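Local coordinates for protein Cel44C (Paenibacillus polymyxa, PDB 2YIH) that cleaves xyloglucan as an endo-acting family 44 glycoside hydrolase with a TIM-barrel domain, and probably also cuts cellulose-type beta-1,4-glucans, at residues A[320-323]-A[328-331]; A[326-329]-A[334-337]. The protein carries 8 engineered substitutions. One frame throughout, in Å; residues are numbered along the deposited sequence.

Interaction 1: residues A[320-323]-A[328-331]; sequences TYKE and AQWF. Engineered in segment 328-331: Phe331 (natural residue Asn). With BGC (beta-D-glucopyranose), chain B.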
loop_
_atom_site.group_PDB
_atom_site.type_symbol
_atom_site.label_atom_id
_atom_site.label_comp_id
_atom_site.label_asym_id
_atom_site.label_seq_id
_atom_site.Cartn_x
_atom_site.Cartn_y
_atom_site.Cartn_z
ATOM N N THR A 320 20.612 5.213 -10.210
ATOM C CA THR A 320 21.126 6.368 -10.931
ATOM C C THR A 320 20.259 7.606 -10.796
ATOM O O THR A 320 20.638 8.683 -11.231
ATOM C CB THR A 320 21.361 6.073 -12.433
ATOM O OG1 THR A 320 20.103 5.989 -13.135
ATOM C CG2 THR A 320 22.123 4.776 -12.603
ATOM N N TYR A 321 19.117 7.479 -10.140
ATOM C CA TYR A 321 18.151 8.571 -10.177
ATOM C C TYR A 321 18.165 9.385 -8.893
ATOM O O TYR A 321 17.995 8.838 -7.799
ATOM C CB TYR A 321 16.727 8.054 -10.501
ATOM C CG TYR A 321 15.712 9.173 -10.609
ATOM C CD1 TYR A 321 15.763 10.085 -11.675
ATOM C CD2 TYR A 321 14.724 9.346 -9.646
ATOM C CE1 TYR A 321 14.863 11.130 -11.760
ATOM C CE2 TYR A 321 13.831 10.415 -9.716
ATOM C CZ TYR A 321 13.895 11.289 -10.790
ATOM O OH TYR A 321 13.033 12.353 -10.882
ATOM N N LYS A 322 18.327 10.697 -9.035
ATOM C CA LYS A 322 18.274 11.596 -7.887
ATOM C C LYS A 322 17.148 12.591 -8.076
ATOM O O LYS A 322 17.268 13.551 -8.852
ATOM C CB LYS A 322 19.601 12.364 -7.715
ATOM C CG LYS A 322 19.719 13.116 -6.367
ATOM C CD LYS A 322 21.173 13.616 -6.103
ATOM C CE LYS A 322 21.357 14.215 -4.688
ATOM N NZ LYS A 322 20.885 15.655 -4.608
ATOM N N GLU A 323 16.027 12.353 -7.402
ATOM C CA GLU A 323 14.923 13.284 -7.486
ATOM C C GLU A 323 15.239 14.636 -6.808
ATOM O O GLU A 323 16.227 14.773 -6.084
ATOM C CB GLU A 323 13.686 12.652 -6.847
ATOM C CG GLU A 323 13.797 12.578 -5.310
ATOM C CD GLU A 323 12.613 11.853 -4.675
ATOM O OE1 GLU A 323 11.947 11.061 -5.390
ATOM O OE2 GLU A 323 12.379 12.056 -3.460
ATOM N N ALA A 328 16.367 13.144 -1.068
ATOM C CA ALA A 328 17.489 12.953 -1.994
ATOM C C ALA A 328 18.592 13.957 -1.641
ATOM O O ALA A 328 19.771 13.642 -1.703
ATOM C CB ALA A 328 17.029 13.139 -3.427
ATOM N N GLN A 329 18.210 15.137 -1.175
ATOM C CA GLN A 329 19.208 16.142 -0.846
ATOM C C GLN A 329 20.094 15.717 0.330
ATOM O O GLN A 329 21.324 15.826 0.250
ATOM C CB GLN A 329 18.537 17.507 -0.575
ATOM C CG GLN A 329 19.501 18.570 -0.133
ATOM C CD GLN A 329 20.588 18.818 -1.175
ATOM O OE1 GLN A 329 20.325 18.809 -2.378
ATOM N NE2 GLN A 329 21.808 19.096 -0.707
ATOM N N TRP A 330 19.486 15.225 1.418
ATOM C CA TRP A 330 20.218 15.044 2.652
ATOM C C TRP A 330 20.393 13.596 3.052
ATOM O O TRP A 330 21.165 13.315 3.961
ATOM C CB TRP A 330 19.564 15.842 3.791
ATOM C CG TRP A 330 19.697 17.316 3.601
ATOM C CD1 TRP A 330 18.707 18.191 3.266
ATOM C CD2 TRP A 330 20.890 18.095 3.766
ATOM N NE1 TRP A 330 19.218 19.477 3.192
ATOM C CE2 TRP A 330 20.555 19.437 3.491
ATOM C CE3 TRP A 330 22.213 17.785 4.109
ATOM C CZ2 TRP A 330 21.500 20.479 3.561
ATOM C CZ3 TRP A 330 23.153 18.821 4.178
ATOM C CH2 TRP A 330 22.781 20.150 3.923
ATOM N N PHE A 331 19.692 12.675 2.370
ATOM C CA PHE A 331 19.653 11.272 2.777
ATOM C C PHE A 331 19.709 10.337 1.574
ATOM O O PHE A 331 19.124 9.261 1.607
ATOM C CB PHE A 331 18.394 10.986 3.639
ATOM C CG PHE A 331 18.328 11.821 4.871
ATOM C CD1 PHE A 331 19.100 11.503 5.985
ATOM C CD2 PHE A 331 17.600 13.005 4.873
ATOM C CE1 PHE A 331 19.103 12.335 7.100
ATOM C CE2 PHE A 331 17.612 13.848 5.972
ATOM C CZ PHE A 331 18.342 13.498 7.100
HETATM C C2 BGC B . 20.710 18.115 8.312
HETATM C C3 BGC B . 19.377 17.904 7.599
HETATM C C4 BGC B . 18.631 19.215 7.360
HETATM C C5 BGC B . 19.589 20.210 6.714
HETATM C C6 BGC B . 18.952 21.561 6.422
HETATM C C1 BGC B . 21.513 19.209 7.614
HETATM O O1 BGC B . 22.729 19.502 8.314
HETATM O O2 BGC B . 21.452 16.892 8.314
HETATM O O3 BGC B . 18.540 17.001 8.330
HETATM O O4 BGC B . 17.572 18.970 6.441
HETATM O O5 BGC B . 20.705 20.386 7.577
HETATM O O6 BGC B . 18.621 22.163 7.672
HETATM O O HOH W 1 22.964 15.732 -1.965
HETATM O O HOH W 2 21.811 18.541 -4.523
#
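Ala328 on the short helix points its methyl toward the loop 320-323, where it packs against the Glu323 carbonyl oxygen and the aliphatic stems of Glu323 and Lys322. Its CB lies 3.2 Å from Glu323 O and 3.8 Å from Glu323 CG, while Lys322 CG comes within 4.0 Å of the same CB. Glu323 thus offers backbone and aliphatic stem here; its carboxylate is held by Ser325 and Thr315.

The polar part runs through Lys322. With CG anti to the backbone N (chi1 -168°) and the next two torsions also extended, the chain reaches along the helix flank, its CE 3.4 Å from Ala328 O, and bends at chi4 to bring the ammonium near Gln329. NZ stays 3.9 Å from Gln329 OE1, and a water fills in, accepting from NZ and donating to OE1 at 2.6 Å. A second water donates to Gln329 O at 2.8 Å and takes only a weak bond from NZ.

Carbohydrate is met on the far side of the helix: the Trp330 indole has Gln329 CG over one face and the chain B glucose over the opposite face, both offset toward the rim, with the sugar C5 3.5 Å from Trp330 CE2. Engineered Phe331 reaches O3 of that sugar obliquely, and its ring also meets Phe236 of helix 236-241.

The contact folds the loop that follows helix 303-311 back onto helix 326-331, in the chain segment running from barrel strand 280-285 to barrel strand 353-359.

Interaction 2: residues A[326-329]-A[334-337]; sequences WIAQ and FLPI. With BGC (beta-D-glucopyranose), chain C.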
loop_
_atom_site.group_PDB
_atom_site.type_symbol
_atom_site.label_atom_id
_atom_site.label_comp_id
_atom_site.label_asym_id
_atom_site.label_seq_id
_atom_site.Cartn_x
_atom_site.Cartn_y
_atom_site.Cartn_z
ATOM N N TRP A 326 14.003 16.887 -0.278
ATOM C CA TRP A 326 14.874 16.965 0.910
ATOM C C TRP A 326 15.434 15.593 1.261
ATOM O O TRP A 326 16.522 15.493 1.794
ATOM C CB TRP A 326 14.101 17.536 2.092
ATOM C CG TRP A 326 13.025 16.620 2.690
ATOM C CD1 TRP A 326 11.666 16.637 2.419
ATOM C CD2 TRP A 326 13.201 15.668 3.737
ATOM N NE1 TRP A 326 11.006 15.737 3.228
ATOM C CE2 TRP A 326 11.927 15.101 4.017
ATOM C CE3 TRP A 326 14.317 15.189 4.434
ATOM C CZ2 TRP A 326 11.740 14.138 5.012
ATOM C CZ3 TRP A 326 14.120 14.229 5.421
ATOM C CH2 TRP A 326 12.836 13.731 5.713
ATOM N N ILE A 327 14.726 14.522 0.896
ATOM C CA ILE A 327 15.251 13.183 1.119
ATOM C C ILE A 327 16.473 12.868 0.234
ATOM O O ILE A 327 17.486 12.365 0.740
ATOM C CB ILE A 327 14.177 12.100 0.907
ATOM C CG1 ILE A 327 13.017 12.300 1.889
ATOM C CG2 ILE A 327 14.735 10.694 1.195
ATOM C CD1 ILE A 327 11.730 11.600 1.393
ATOM N N ALA A 328 16.367 13.144 -1.068
ATOM C CA ALA A 328 17.489 12.953 -1.994
ATOM C C ALA A 328 18.592 13.957 -1.641
ATOM O O ALA A 328 19.771 13.642 -1.703
ATOM C CB ALA A 328 17.029 13.139 -3.427
ATOM N N GLN A 329 18.210 15.137 -1.175
ATOM C CA GLN A 329 19.208 16.142 -0.846
ATOM C C GLN A 329 20.094 15.717 0.330
ATOM O O GLN A 329 21.324 15.826 0.250
ATOM C CB GLN A 329 18.537 17.507 -0.575
ATOM C CG GLN A 329 19.501 18.570 -0.133
ATOM C CD GLN A 329 20.588 18.818 -1.175
ATOM O OE1 GLN A 329 20.325 18.809 -2.378
ATOM N NE2 GLN A 329 21.808 19.096 -0.707
ATOM N N PHE A 334 20.036 6.442 1.503
ATOM C CA PHE A 334 18.876 5.579 1.739
ATOM C C PHE A 334 18.024 5.376 0.495
ATOM O O PHE A 334 16.974 4.714 0.559
ATOM C CB PHE A 334 18.039 6.138 2.883
ATOM C CG PHE A 334 18.757 6.126 4.214
ATOM C CD1 PHE A 334 18.765 4.979 5.004
ATOM C CD2 PHE A 334 19.462 7.247 4.643
ATOM C CE1 PHE A 334 19.398 4.965 6.232
ATOM C CE2 PHE A 334 20.141 7.229 5.841
ATOM C CZ PHE A 334 20.092 6.099 6.655
ATOM N N LEU A 335 18.491 5.896 -0.651
ATOM C CA LEU A 335 17.795 5.721 -1.924
ATOM C C LEU A 335 18.655 4.914 -2.893
ATOM O O LEU A 335 19.886 4.996 -2.857
ATOM C CB LEU A 335 17.460 7.098 -2.544
ATOM C CG LEU A 335 16.676 8.044 -1.620
ATOM C CD1 LEU A 335 16.434 9.410 -2.332
ATOM C CD2 LEU A 335 15.336 7.411 -1.161
ATOM N N PRO A 336 18.022 4.142 -3.783
ATOM C CA PRO A 336 16.579 3.956 -3.932
ATOM C C PRO A 336 15.955 3.215 -2.779
ATOM O O PRO A 336 16.602 2.391 -2.130
ATOM C CB PRO A 336 16.449 3.129 -5.215
ATOM C CG PRO A 336 17.815 2.431 -5.362
ATOM C CD PRO A 336 18.809 3.385 -4.771
ATOM N N ILE A 337 14.680 3.491 -2.531
ATOM C CA ILE A 337 14.110 3.102 -1.263
ATOM C C ILE A 337 13.767 1.630 -1.131
ATOM O O ILE A 337 13.917 1.059 -0.044
ATOM C CB ILE A 337 12.952 4.039 -0.816
ATOM C CG1 ILE A 337 12.599 3.776 0.655
ATOM C CG2 ILE A 337 11.731 3.902 -1.736
ATOM C CD1 ILE A 337 13.657 4.324 1.651
HETATM C C2 BGC C . 10.293 16.976 8.661
HETATM C C3 BGC C . 9.094 16.216 8.123
HETATM C C4 BGC C . 8.557 16.935 6.883
HETATM C C5 BGC C . 9.653 17.302 5.895
HETATM C C6 BGC C . 9.111 18.203 4.785
HETATM C C1 BGC C . 11.328 17.164 7.556
HETATM O O2 BGC C . 10.824 16.261 9.764
HETATM O O3 BGC C . 8.043 16.188 9.090
HETATM O O4 BGC C . 7.674 16.055 6.217
HETATM O O5 BGC C . 10.716 17.974 6.558
HETATM O O6 BGC C . 8.499 19.342 5.408
#
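Leu335 drives its branched end into the flank of helix 326-331, against Ile327 and Ala328, and contributes about half of the 111 Å² buried here. Its side chain leaves the backbone toward the helix, and CG, anti to the carbonyl carbon (chi1 -54°), places the branch point where CD1 reaches Ala328 and CD2 reaches Ile327. CD1 settles on Ala328, 3.7 Å from Ala328 CA and 3.9 Å from Ala328 CB, so it touches the helix backbone as well as the methyl. CD2 faces Ile327, where Ile327 CG2 stands 4.1 Å from Leu335 CD2; the same Ile327 methyl is also near CD1. The Ile327 and Leu335 side chains cross at about a right angle.

Ile327 works in two directions. While CG2 meets the leucine, its CG1 lies over the centre of the Trp326 indole, 3.6 Å above the ring plane. On the opposite face the chain C glucose stacks, its C5 only 3.4 Å from Trp326 NE1 and its C6 close behind, a CH-pi platform for the sugar. Trp326 NE1 is hydrogen-bonded to Glu288, which fixes the turn of the indole, and Gln243 hydrogen-bonds a bound glucose. Were Trp326 an alanine, the glucose would probably lose its stacking platform, Glu288 its indole N-H partner and Ile327 the cover on one side.

Beyond Leu335 a cis peptide leads into Pro336, the N-cap of helix 337-348. The chemistry across the two segments is wholly aliphatic, methyl against methyl and helix backbone, which suggests that, between these two segments, close fit and exclusion of water do the holding.

Interactions 1 and 2 use the same short helix, 326-331, and their centres are 5 Å apart. Ala328 is common ground: the loop before the helix and the connection after it both pack on this residue, so the helix is held from the two chain directions. The sugar-binding aromatics lie outside both packed interfaces. Trp326 and Trp330 take up different bound glucose residues, in chains C and B respectively, and Phe331 CE2 lies 3.6 Å from Trp326 CZ3, joining the aromatic groups of interactions 1 and 2. Both contacts pack on a helix whose residues Trp326, Trp330 and the engineered Phe331 belong to the glycan pocket, with others such as Tyr234 and Arg295.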